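Local coordinates for protein metallophosphoesterase (Clostridium thermocellum, PDB 4J6O) that hydrolyses phosphate esters as the 2',3'-phosphatase component of the bacterial Pnkp-Hen1 RNA repair system, probably with bound manganese, at residues G48-T53 with I73-K78; Y24-M29 with K247-Y252; L66-P71 with D116-Q121. One frame throughout, in Å; residues are numbered along the deposited sequence.

The three contacts lie about 15 Å apart, centre to centre, and each touches the other two. Helix 24-33 of contact 2 comes first in the chain. Strand 50-53 of contact 1 follows, then the loop 66-71 of contact 3. Contacts 1 and 3 interlock: helix 73-86 follows that loop, and helix 115-122 comes after it. Contact 2 closes last, at residues 247-252, which start at the end of edge strand 242-247 of the five-stranded mixed sheet. Contact 1 fastens a hairpin to helix 73-86. Contact 2 ties helix 24-33 to the C-terminal segment. Contact 3 holds the loop that follows Asp-65, a manganese ligand with Asp-19 and His-21.

Contact 1 (G48-T53 with I73-K78); sequences GKYRVT and ITEVLK
Lys-49 and Tyr-50 meet Glu-75 of the helix through one carboxylate oxygen. Tyr-50 OH donates to Glu-75 OE1 in a very short bond of 2.5 Å, with the carboxylate at the edge of the ring and the two planes 76° apart. Lys-49 NZ forms a salt bridge to the same OE1 (3.4 Å) and also donates to Tyr-50 OH. The shortness of the tyrosine bond is doubtful, because Glu-75 was deposited in two conformers and these bonds belong to one. Its other oxygen, OE2, forms a salt bridge with Lys-78 NZ of the same helix, its hydrogen bond weak; that lysine also pairs with Glu-125.

The lysine chains also make apolar contacts. Lys-49 CG stands anti to the backbone N (chi1 -171°) and covers the centre of one Tyr-50 face, 3.9 Å above its plane. Further along, Lys-49 CD touches Lys-78 CD at 3.7 Å.

One water joins the backbones. The water accepts from Tyr-50 N (3.0 Å) and lies 2.8 Å from Lys-78 O, to which it can donate. Val-52 packs on Leu-79 and Met-83 of the same helix. This is a two-stranded beta hairpin, 37-40 with 50-53, laid on helix 73-86 and tied to it by a salt-bridge network.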
loop_
_atom_site.group_PDB
_atom_site.type_symbol
_atom_site.label_atom_id
_atom_site.label_comp_id
_atom_site.label_asym_id
_atom_site.label_seq_id
_atom_site.Cartn_x
_atom_site.Cartn_y
_atom_site.Cartn_z
ATOM N N GLY A 48 -16.037 8.174 8.310
ATOM C CA GLY A 48 -16.379 8.224 9.716
ATOM C C GLY A 48 -17.071 6.935 10.138
ATOM O O GLY A 48 -17.584 6.825 11.261
ATOM N N LYS A 49 -17.065 5.938 9.256
ATOM C CA LYS A 49 -17.771 4.691 9.499
ATOM C C LYS A 49 -17.055 3.910 10.601
ATOM O O LYS A 49 -17.687 3.229 11.400
ATOM C CB LYS A 49 -17.839 3.865 8.208
ATOM C CG LYS A 49 -18.735 2.645 8.304
ATOM C CD LYS A 49 -18.957 2.034 6.933
ATOM C CE LYS A 49 -19.992 0.889 6.943
ATOM N NZ LYS A 49 -19.623 -0.175 7.911
ATOM N N TYR A 50 -15.730 4.036 10.659
ATOM C CA TYR A 50 -14.933 3.270 11.611
ATOM C C TYR A 50 -14.041 4.194 12.454
ATOM O O TYR A 50 -13.716 5.295 12.039
ATOM C CB TYR A 50 -14.073 2.244 10.886
ATOM C CG TYR A 50 -14.832 1.288 10.005
ATOM C CD1 TYR A 50 -15.613 0.272 10.551
ATOM C CD2 TYR A 50 -14.732 1.385 8.617
ATOM C CE1 TYR A 50 -16.270 -0.632 9.734
ATOM C CE2 TYR A 50 -15.400 0.508 7.797
ATOM C CZ TYR A 50 -16.168 -0.497 8.360
ATOM O OH TYR A 50 -16.820 -1.373 7.525
ATOM N N ARG A 51 -13.642 3.728 13.633
ATOM C CA ARG A 51 -12.597 4.404 14.402
ATOM C C ARG A 51 -11.647 3.367 14.972
ATOM O O ARG A 51 -12.062 2.427 15.639
ATOM C CB ARG A 51 -13.171 5.289 15.515
ATOM C CG ARG A 51 -12.174 6.334 15.979
ATOM C CD ARG A 51 -12.815 7.429 16.904
ATOM N NE ARG A 51 -12.020 8.660 16.862
ATOM C CZ ARG A 51 -11.026 8.916 17.701
ATOM N NH1 ARG A 51 -10.333 10.044 17.606
ATOM N NH2 ARG A 51 -10.751 8.047 18.660
ATOM N N VAL A 52 -10.358 3.553 14.703
ATOM C CA VAL A 52 -9.346 2.570 15.095
ATOM C C VAL A 52 -8.419 3.180 16.141
ATOM O O VAL A 52 -7.969 4.321 15.953
ATOM C CB VAL A 52 -8.509 2.140 13.867
ATOM C CG1 VAL A 52 -7.640 0.947 14.267
ATOM C CG2 VAL A 52 -9.484 1.778 12.748
ATOM N N THR A 53 -8.126 2.430 17.215
ATOM C CA THR A 53 -7.182 2.886 18.232
ATOM C C THR A 53 -6.234 1.763 18.615
ATOM O O THR A 53 -6.448 0.607 18.246
ATOM C CB THR A 53 -7.930 3.409 19.475
ATOM O OG1 THR A 53 -8.776 2.379 19.999
ATOM C CG2 THR A 53 -8.772 4.617 19.080
ATOM N N ILE A 73 -13.701 -3.468 -1.407
ATOM C CA ILE A 73 -12.896 -2.288 -1.669
ATOM C C ILE A 73 -13.402 -0.979 -0.974
ATOM O O ILE A 73 -12.599 -0.212 -0.449
ATOM C CB ILE A 73 -12.812 -2.096 -3.183
ATOM C CG1 ILE A 73 -12.146 -3.336 -3.786
ATOM C CG2 ILE A 73 -12.063 -0.824 -3.502
ATOM C CD1 ILE A 73 -12.329 -3.503 -5.353
ATOM N N THR A 74 -14.711 -0.689 -0.983
ATOM C CA THR A 74 -15.137 0.569 -0.366
ATOM C C THR A 74 -15.005 0.548 1.166
ATOM O O THR A 74 -14.714 1.554 1.749
ATOM C CB THR A 74 -16.576 1.018 -0.742
ATOM O OG1 THR A 74 -17.515 0.058 -0.264
ATOM C CG2 THR A 74 -16.717 1.150 -2.249
ATOM N N GLU A 75 -15.152 -0.634 1.768
ATOM C CA GLU A 75 -14.961 -0.759 3.207
ATOM C C GLU A 75 -13.490 -0.553 3.549
ATOM O O GLU A 75 -13.189 0.134 4.533
ATOM C CB GLU A 75 -15.447 -2.106 3.737
ATOM C CG GLU A 75 -16.967 -2.286 3.667
ATOM C CD GLU A 75 -17.749 -1.052 4.121
ATOM O OE1 GLU A 75 -17.577 -0.619 5.285
ATOM O OE2 GLU A 75 -18.529 -0.513 3.299
ATOM N N VAL A 76 -12.588 -1.141 2.744
ATOM C CA VAL A 76 -11.171 -0.868 2.939
ATOM C C VAL A 76 -10.911 0.645 2.863
ATOM O O VAL A 76 -10.198 1.217 3.670
ATOM C CB VAL A 76 -10.283 -1.581 1.883
ATOM C CG1 VAL A 76 -8.837 -1.120 1.974
ATOM C CG2 VAL A 76 -10.349 -3.112 2.090
ATOM N N LEU A 77 -11.485 1.291 1.856
ATOM C CA LEU A 77 -11.244 2.715 1.694
ATOM C C LEU A 77 -11.755 3.501 2.891
ATOM O O LEU A 77 -11.065 4.395 3.421
ATOM C CB LEU A 77 -11.931 3.218 0.420
ATOM C CG LEU A 77 -11.117 2.935 -0.832
ATOM C CD1 LEU A 77 -12.028 3.117 -2.039
ATOM C CD2 LEU A 77 -9.926 3.855 -0.914
ATOM N N LYS A 78 -12.954 3.172 3.335
ATOM C CA LYS A 78 -13.510 3.922 4.473
ATOM C C LYS A 78 -12.639 3.751 5.709
ATOM O O LYS A 78 -12.419 4.681 6.469
ATOM C CB LYS A 78 -14.927 3.431 4.770
ATOM C CG LYS A 78 -15.910 3.802 3.689
ATOM C CD LYS A 78 -17.233 3.118 3.868
ATOM C CE LYS A 78 -18.066 3.263 2.619
ATOM N NZ LYS A 78 -19.403 2.782 2.899
HETATM O O HOH W 1 -13.427 4.998 9.038
#

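Contact 2 (Y24-M29 with K247-Y252); sequences YDELKM and KALKTY
Leu-249 lays its CD1 methyl against Asp-25 CB, 3.6 Å away, and the two side chains cross at about a right angle. Its other methyl, CD2, reaches Met-29 SD at 4.0 Å. The leucine thus spans one turn of helix 24-33.

Next to it, Glu-26 carries the polar part of the contact. A bend at chi2 (78°) turns the carboxylate of Glu-26 toward the loop, and its CG passes 3.8 Å from Ala-248 CA. OE2 accepts two bonds there. Leu-249 N donates to Glu-26 OE2 at 2.9 Å in a nearly straight bond (171°), on the anti lone pair. Tyr-252 OH donates to Glu-26 OE2 at 2.6 Å on the syn lone pair, with OE2 near the plane of the tyrosine ring and the carboxylate almost perpendicular to that ring (87°).

A water adds a second bridge. The water donates to Asp-25 OD2 (2.8 Å) and to Tyr-252 OH (2.6 Å), so the hydroxyl gives one bond and takes another. Asp-25 OD1 forms a salt bridge with Lys-72, in the turn before helix 73-86. Tyr-252 also packs on Cys-23 and Pro-71.

Glu-26 is buried, and two donors converge on one of its oxygens. That is consistent with a charged carboxylate pinning the loop after strand 242-247 to the helix.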
loop_
_atom_site.group_PDB
_atom_site.type_symbol
_atom_site.label_atom_id
_atom_site.label_comp_id
_atom_site.label_asym_id
_atom_site.label_seq_id
_atom_site.Cartn_x
_atom_site.Cartn_y
_atom_site.Cartn_z
ATOM N N TYR A 24 -11.014 -6.457 2.944
ATOM C CA TYR A 24 -11.385 -5.911 4.240
ATOM C C TYR A 24 -11.377 -6.947 5.374
ATOM O O TYR A 24 -10.922 -6.626 6.486
ATOM C CB TYR A 24 -12.767 -5.251 4.163
ATOM C CG TYR A 24 -13.229 -4.741 5.505
ATOM C CD1 TYR A 24 -12.809 -3.508 5.953
ATOM C CD2 TYR A 24 -14.005 -5.517 6.317
ATOM C CE1 TYR A 24 -13.213 -3.037 7.184
ATOM C CE2 TYR A 24 -14.407 -5.050 7.568
ATOM C CZ TYR A 24 -13.987 -3.810 7.981
ATOM O OH TYR A 24 -14.386 -3.324 9.223
ATOM N N ASP A 25 -11.897 -8.166 5.141
ATOM C CA ASP A 25 -12.065 -9.101 6.262
ATOM C C ASP A 25 -10.690 -9.403 6.843
ATOM O O ASP A 25 -10.507 -9.448 8.097
ATOM C CB ASP A 25 -12.755 -10.392 5.814
ATOM C CG ASP A 25 -14.205 -10.191 5.433
ATOM O OD1 ASP A 25 -14.805 -9.186 5.860
ATOM O OD2 ASP A 25 -14.747 -11.089 4.706
ATOM N N GLU A 26 -9.726 -9.572 5.940
ATOM C CA GLU A 26 -8.384 -9.967 6.346
ATOM C C GLU A 26 -7.694 -8.774 6.988
ATOM O O GLU A 26 -6.921 -8.938 7.909
ATOM C CB GLU A 26 -7.529 -10.419 5.164
ATOM C CG GLU A 26 -7.910 -11.819 4.596
ATOM C CD GLU A 26 -9.133 -11.809 3.723
ATOM O OE1 GLU A 26 -9.711 -10.749 3.403
ATOM O OE2 GLU A 26 -9.552 -12.922 3.329
ATOM N N LEU A 27 -7.938 -7.604 6.437
ATOM C CA LEU A 27 -7.419 -6.359 7.056
ATOM C C LEU A 27 -7.918 -6.196 8.498
ATOM O O LEU A 27 -7.129 -5.891 9.385
ATOM C CB LEU A 27 -7.778 -5.139 6.179
ATOM C CG LEU A 27 -7.336 -3.810 6.797
ATOM C CD1 LEU A 27 -5.832 -3.760 7.116
ATOM C CD2 LEU A 27 -7.762 -2.642 5.864
ATOM N N LYS A 28 -9.211 -6.411 8.708
ATOM C CA LYS A 28 -9.765 -6.283 10.044
ATOM C C LYS A 28 -9.131 -7.315 10.959
ATOM O O LYS A 28 -8.728 -6.971 12.083
ATOM C CB LYS A 28 -11.265 -6.439 9.985
ATOM C CG LYS A 28 -11.966 -6.441 11.354
ATOM C CD LYS A 28 -13.452 -6.640 11.202
ATOM C CE LYS A 28 -14.173 -6.365 12.537
ATOM N NZ LYS A 28 -13.940 -7.502 13.440
ATOM N N MET A 29 -9.024 -8.571 10.486
ATOM C CA MET A 29 -8.370 -9.630 11.263
ATOM C C MET A 29 -6.931 -9.263 11.633
ATOM O O MET A 29 -6.516 -9.439 12.792
ATOM C CB MET A 29 -8.418 -10.982 10.502
ATOM C CG MET A 29 -9.781 -11.605 10.428
ATOM S SD MET A 29 -9.788 -12.952 9.200
ATOM C CE MET A 29 -9.004 -14.248 10.188
ATOM N N LYS A 247 -3.929 -15.363 7.012
ATOM C CA LYS A 247 -4.161 -16.073 5.757
ATOM C C LYS A 247 -5.447 -15.585 5.104
ATOM O O LYS A 247 -6.435 -15.301 5.763
ATOM C CB LYS A 247 -4.295 -17.586 6.041
ATOM C CG LYS A 247 -4.090 -18.455 4.816
ATOM C CD LYS A 247 -2.630 -18.421 4.383
ATOM C CE LYS A 247 -2.416 -19.267 3.149
ATOM N NZ LYS A 247 -3.279 -18.746 2.079
ATOM N N ALA A 248 -5.447 -15.479 3.773
ATOM C CA ALA A 248 -6.686 -15.145 3.095
ATOM C C ALA A 248 -7.758 -16.174 3.378
ATOM O O ALA A 248 -7.463 -17.372 3.362
ATOM C CB ALA A 248 -6.440 -15.100 1.554
ATOM N N LEU A 249 -9.002 -15.717 3.472
ATOM C CA LEU A 249 -10.138 -16.583 3.778
ATOM C C LEU A 249 -10.562 -17.411 2.578
ATOM O O LEU A 249 -11.098 -18.512 2.713
ATOM C CB LEU A 249 -11.308 -15.720 4.249
ATOM C CG LEU A 249 -11.105 -14.963 5.555
ATOM C CD1 LEU A 249 -12.269 -14.005 5.794
ATOM C CD2 LEU A 249 -10.945 -15.909 6.733
ATOM N N LYS A 250 -10.302 -16.865 1.391
ATOM C CA LYS A 250 -10.629 -17.462 0.092
ATOM C C LYS A 250 -9.632 -16.960 -0.916
ATOM O O LYS A 250 -8.897 -15.992 -0.671
ATOM C CB LYS A 250 -12.013 -17.028 -0.470
ATOM C CG LYS A 250 -13.172 -17.038 0.487
ATOM C CD LYS A 250 -14.450 -16.453 -0.132
ATOM C CE LYS A 250 -15.543 -16.288 0.953
ATOM N NZ LYS A 250 -15.721 -17.487 1.856
ATOM N N THR A 251 -9.641 -17.592 -2.081
ATOM C CA THR A 251 -8.909 -17.040 -3.220
ATOM C C THR A 251 -9.816 -16.063 -3.972
ATOM O O THR A 251 -10.729 -16.477 -4.666
ATOM C CB THR A 251 -8.468 -18.135 -4.218
ATOM O OG1 THR A 251 -7.426 -18.932 -3.640
ATOM C CG2 THR A 251 -7.946 -17.491 -5.468
ATOM N N TYR A 252 -9.551 -14.767 -3.877
ATOM C CA TYR A 252 -10.520 -13.808 -4.412
ATOM C C TYR A 252 -10.253 -13.477 -5.862
ATOM O O TYR A 252 -11.148 -13.054 -6.579
ATOM C CB TYR A 252 -10.473 -12.502 -3.629
ATOM C CG TYR A 252 -10.806 -12.641 -2.149
ATOM C CD1 TYR A 252 -12.108 -12.827 -1.737
ATOM C CD2 TYR A 252 -9.802 -12.585 -1.190
ATOM C CE1 TYR A 252 -12.416 -12.959 -0.406
ATOM C CE2 TYR A 252 -10.108 -12.743 0.179
ATOM C CZ TYR A 252 -11.420 -12.905 0.535
ATOM O OH TYR A 252 -11.752 -13.065 1.875
HETATM O O HOH W 2 -13.963 -13.310 3.227
#

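Contact 3 (L66-P71 with D116-Q121); sequences LVDRGP and DRTLEQ
Thr-118 faces the loop 66-71 and meets it with every atom of its side chain. CB comes within 3.4 Å of Asp-68 OD1. The methyl CG2 turns to Val-67 and lies 4.1 Å from its CB. At the tip, OG1 stands anti to the carbonyl carbon (chi1 -64°) and donates to Asp-68 OD1 at 2.5 Å, on the anti lone pair of that oxygen. The other carboxylate oxygen, OD2, is hydrogen-bonded to His-96 ND1, so the two oxygens of Asp-68 serve different partners.

One turn later, Gln-121 reaches toward the loop with an extended chain. Its NE2 donates to Gly-70 O at 2.9 Å, with an angle of 167° at the hydrogen. The donor lies in the carbonyl plane and the acceptor close to the amide plane. OE1 takes the backbone N-H of Ile-73, the first residue of helix 73-86. The amide therefore bonds at both ends.

Arg-117, just before Thr-118, brings its CG to 3.7 Å from Arg-69 O, and a water links Arg-117 NH1 (2.8 Å) to the same carbonyl (2.6 Å). A salt bridge from NE to Asp-116 helps fix the guanidinium.

Residues 66-70 belong to the GDxVDRG motif of PPP-type calcineurin-like phosphoesterases, which includes the manganese ligand Asp-65. Arg-69 NH2 hydrogen-bonds a citrate, probably from the crystallisation liquor, and the side chain lies about 4 Å from the manganese, consistent with a phosphate-binding role. Asp-68 with His-96 resembles the Asp-His pair of related phosphatases.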
loop_
_atom_site.group_PDB
_atom_site.type_symbol
_atom_site.label_atom_id
_atom_site.label_comp_id
_atom_site.label_asym_id
_atom_site.label_seq_id
_atom_site.Cartn_x
_atom_site.Cartn_y
_atom_site.Cartn_z
ATOM N N LEU A 66 -4.772 -0.270 -2.163
ATOM C CA LEU A 66 -6.012 -0.501 -1.362
ATOM C C LEU A 66 -7.152 -1.013 -2.218
ATOM O O LEU A 66 -8.013 -1.762 -1.729
ATOM C CB LEU A 66 -6.447 0.840 -0.713
ATOM C CG LEU A 66 -5.388 1.579 0.068
ATOM C CD1 LEU A 66 -6.078 2.868 0.604
ATOM C CD2 LEU A 66 -4.829 0.735 1.213
ATOM N N VAL A 67 -7.143 -0.625 -3.509
ATOM C CA VAL A 67 -8.278 -0.885 -4.371
ATOM C C VAL A 67 -7.985 -1.961 -5.399
ATOM O O VAL A 67 -6.869 -2.440 -5.485
ATOM C CB VAL A 67 -8.699 0.438 -5.082
ATOM C CG1 VAL A 67 -8.975 1.556 -4.038
ATOM C CG2 VAL A 67 -7.593 0.919 -6.017
ATOM N N ASP A 68 -9.043 -2.396 -6.101
ATOM C CA ASP A 68 -9.005 -3.416 -7.166
ATOM C C ASP A 68 -9.027 -4.839 -6.654
ATOM O O ASP A 68 -8.523 -5.115 -5.557
ATOM C CB ASP A 68 -7.809 -3.200 -8.099
ATOM C CG ASP A 68 -7.958 -1.920 -8.960
ATOM O OD1 ASP A 68 -8.952 -1.189 -8.803
ATOM O OD2 ASP A 68 -7.036 -1.656 -9.746
ATOM N N ARG A 69 -9.693 -5.713 -7.415
ATOM C CA ARG A 69 -9.649 -7.177 -7.297
ATOM C C ARG A 69 -10.547 -7.752 -6.234
ATOM O O ARG A 69 -11.366 -8.630 -6.503
ATOM C CB ARG A 69 -8.255 -7.743 -7.080
ATOM C CG ARG A 69 -7.305 -7.501 -8.267
ATOM C CD ARG A 69 -5.978 -8.183 -8.035
ATOM N NE ARG A 69 -5.078 -8.055 -9.201
ATOM C CZ ARG A 69 -3.974 -7.319 -9.210
ATOM N NH1 ARG A 69 -3.625 -6.585 -8.147
ATOM N NH2 ARG A 69 -3.204 -7.274 -10.307
ATOM N N GLY A 70 -10.376 -7.266 -5.012
ATOM C CA GLY A 70 -11.070 -7.900 -3.891
ATOM C C GLY A 70 -12.521 -7.516 -3.661
ATOM O O GLY A 70 -13.071 -6.644 -4.337
ATOM N N PRO A 71 -13.157 -8.130 -2.662
ATOM C CA PRO A 71 -14.610 -8.102 -2.502
ATOM C C PRO A 71 -15.164 -6.926 -1.722
ATOM O O PRO A 71 -16.377 -6.711 -1.804
ATOM C CB PRO A 71 -14.879 -9.381 -1.706
ATOM C CG PRO A 71 -13.660 -9.494 -0.877
ATOM C CD PRO A 71 -12.528 -9.140 -1.774
ATOM N N ASP A 116 -12.307 -3.131 -12.627
ATOM C CA ASP A 116 -13.738 -3.317 -12.818
ATOM C C ASP A 116 -14.406 -3.532 -11.457
ATOM O O ASP A 116 -15.489 -3.006 -11.216
ATOM C CB ASP A 116 -14.045 -4.494 -13.746
ATOM C CG ASP A 116 -13.653 -5.845 -13.128
ATOM O OD1 ASP A 116 -12.501 -5.976 -12.681
ATOM O OD2 ASP A 116 -14.505 -6.764 -13.099
ATOM N N ARG A 117 -13.762 -4.295 -10.574
ATOM C CA ARG A 117 -14.405 -4.547 -9.296
ATOM C C ARG A 117 -14.502 -3.259 -8.491
ATOM O O ARG A 117 -15.496 -3.025 -7.843
ATOM C CB ARG A 117 -13.649 -5.578 -8.424
ATOM C CG ARG A 117 -13.288 -6.871 -9.116
ATOM C CD ARG A 117 -14.522 -7.561 -9.618
ATOM N NE ARG A 117 -14.226 -8.621 -10.581
ATOM C CZ ARG A 117 -13.846 -9.855 -10.259
ATOM N NH1 ARG A 117 -13.685 -10.211 -8.984
ATOM N NH2 ARG A 117 -13.622 -10.740 -11.221
ATOM N N THR A 118 -13.470 -2.415 -8.542
ATOM C CA THR A 118 -13.478 -1.176 -7.752
ATOM C C THR A 118 -14.643 -0.315 -8.250
ATOM O O THR A 118 -15.399 0.277 -7.468
ATOM C CB THR A 118 -12.171 -0.369 -7.929
ATOM O OG1 THR A 118 -11.071 -1.137 -7.419
ATOM C CG2 THR A 118 -12.230 1.005 -7.176
ATOM N N LEU A 119 -14.787 -0.258 -9.563
ATOM C CA LEU A 119 -15.755 0.669 -10.127
ATOM C C LEU A 119 -17.177 0.240 -9.808
ATOM O O LEU A 119 -18.040 1.062 -9.487
ATOM C CB LEU A 119 -15.550 0.785 -11.624
ATOM C CG LEU A 119 -14.238 1.486 -11.994
ATOM C CD1 LEU A 119 -14.017 1.419 -13.521
ATOM C CD2 LEU A 119 -14.205 2.918 -11.463
ATOM N N GLU A 120 -17.412 -1.062 -9.878
ATOM C CA GLU A 120 -18.745 -1.574 -9.602
ATOM C C GLU A 120 -19.094 -1.494 -8.118
ATOM O O GLU A 120 -20.253 -1.297 -7.756
ATOM C CB GLU A 120 -18.907 -2.984 -10.141
ATOM C CG GLU A 120 -18.193 -4.044 -9.378
ATOM C CD GLU A 120 -18.214 -5.374 -10.115
ATOM O OE1 GLU A 120 -18.454 -5.382 -11.346
ATOM O OE2 GLU A 120 -17.993 -6.417 -9.462
ATOM N N GLN A 121 -18.080 -1.578 -7.269
ATOM C CA GLN A 121 -18.291 -1.374 -5.845
ATOM C C GLN A 121 -18.459 0.110 -5.483
ATOM O O GLN A 121 -19.262 0.468 -4.619
ATOM C CB GLN A 121 -17.181 -2.065 -5.044
ATOM C CG GLN A 121 -17.256 -3.604 -5.202
ATOM C CD GLN A 121 -16.090 -4.304 -4.511
ATOM O OE1 GLN A 121 -15.623 -3.830 -3.495
ATOM N NE2 GLN A 121 -15.580 -5.402 -5.114
HETATM O O HOH W 3 -13.816 -9.535 -6.224
#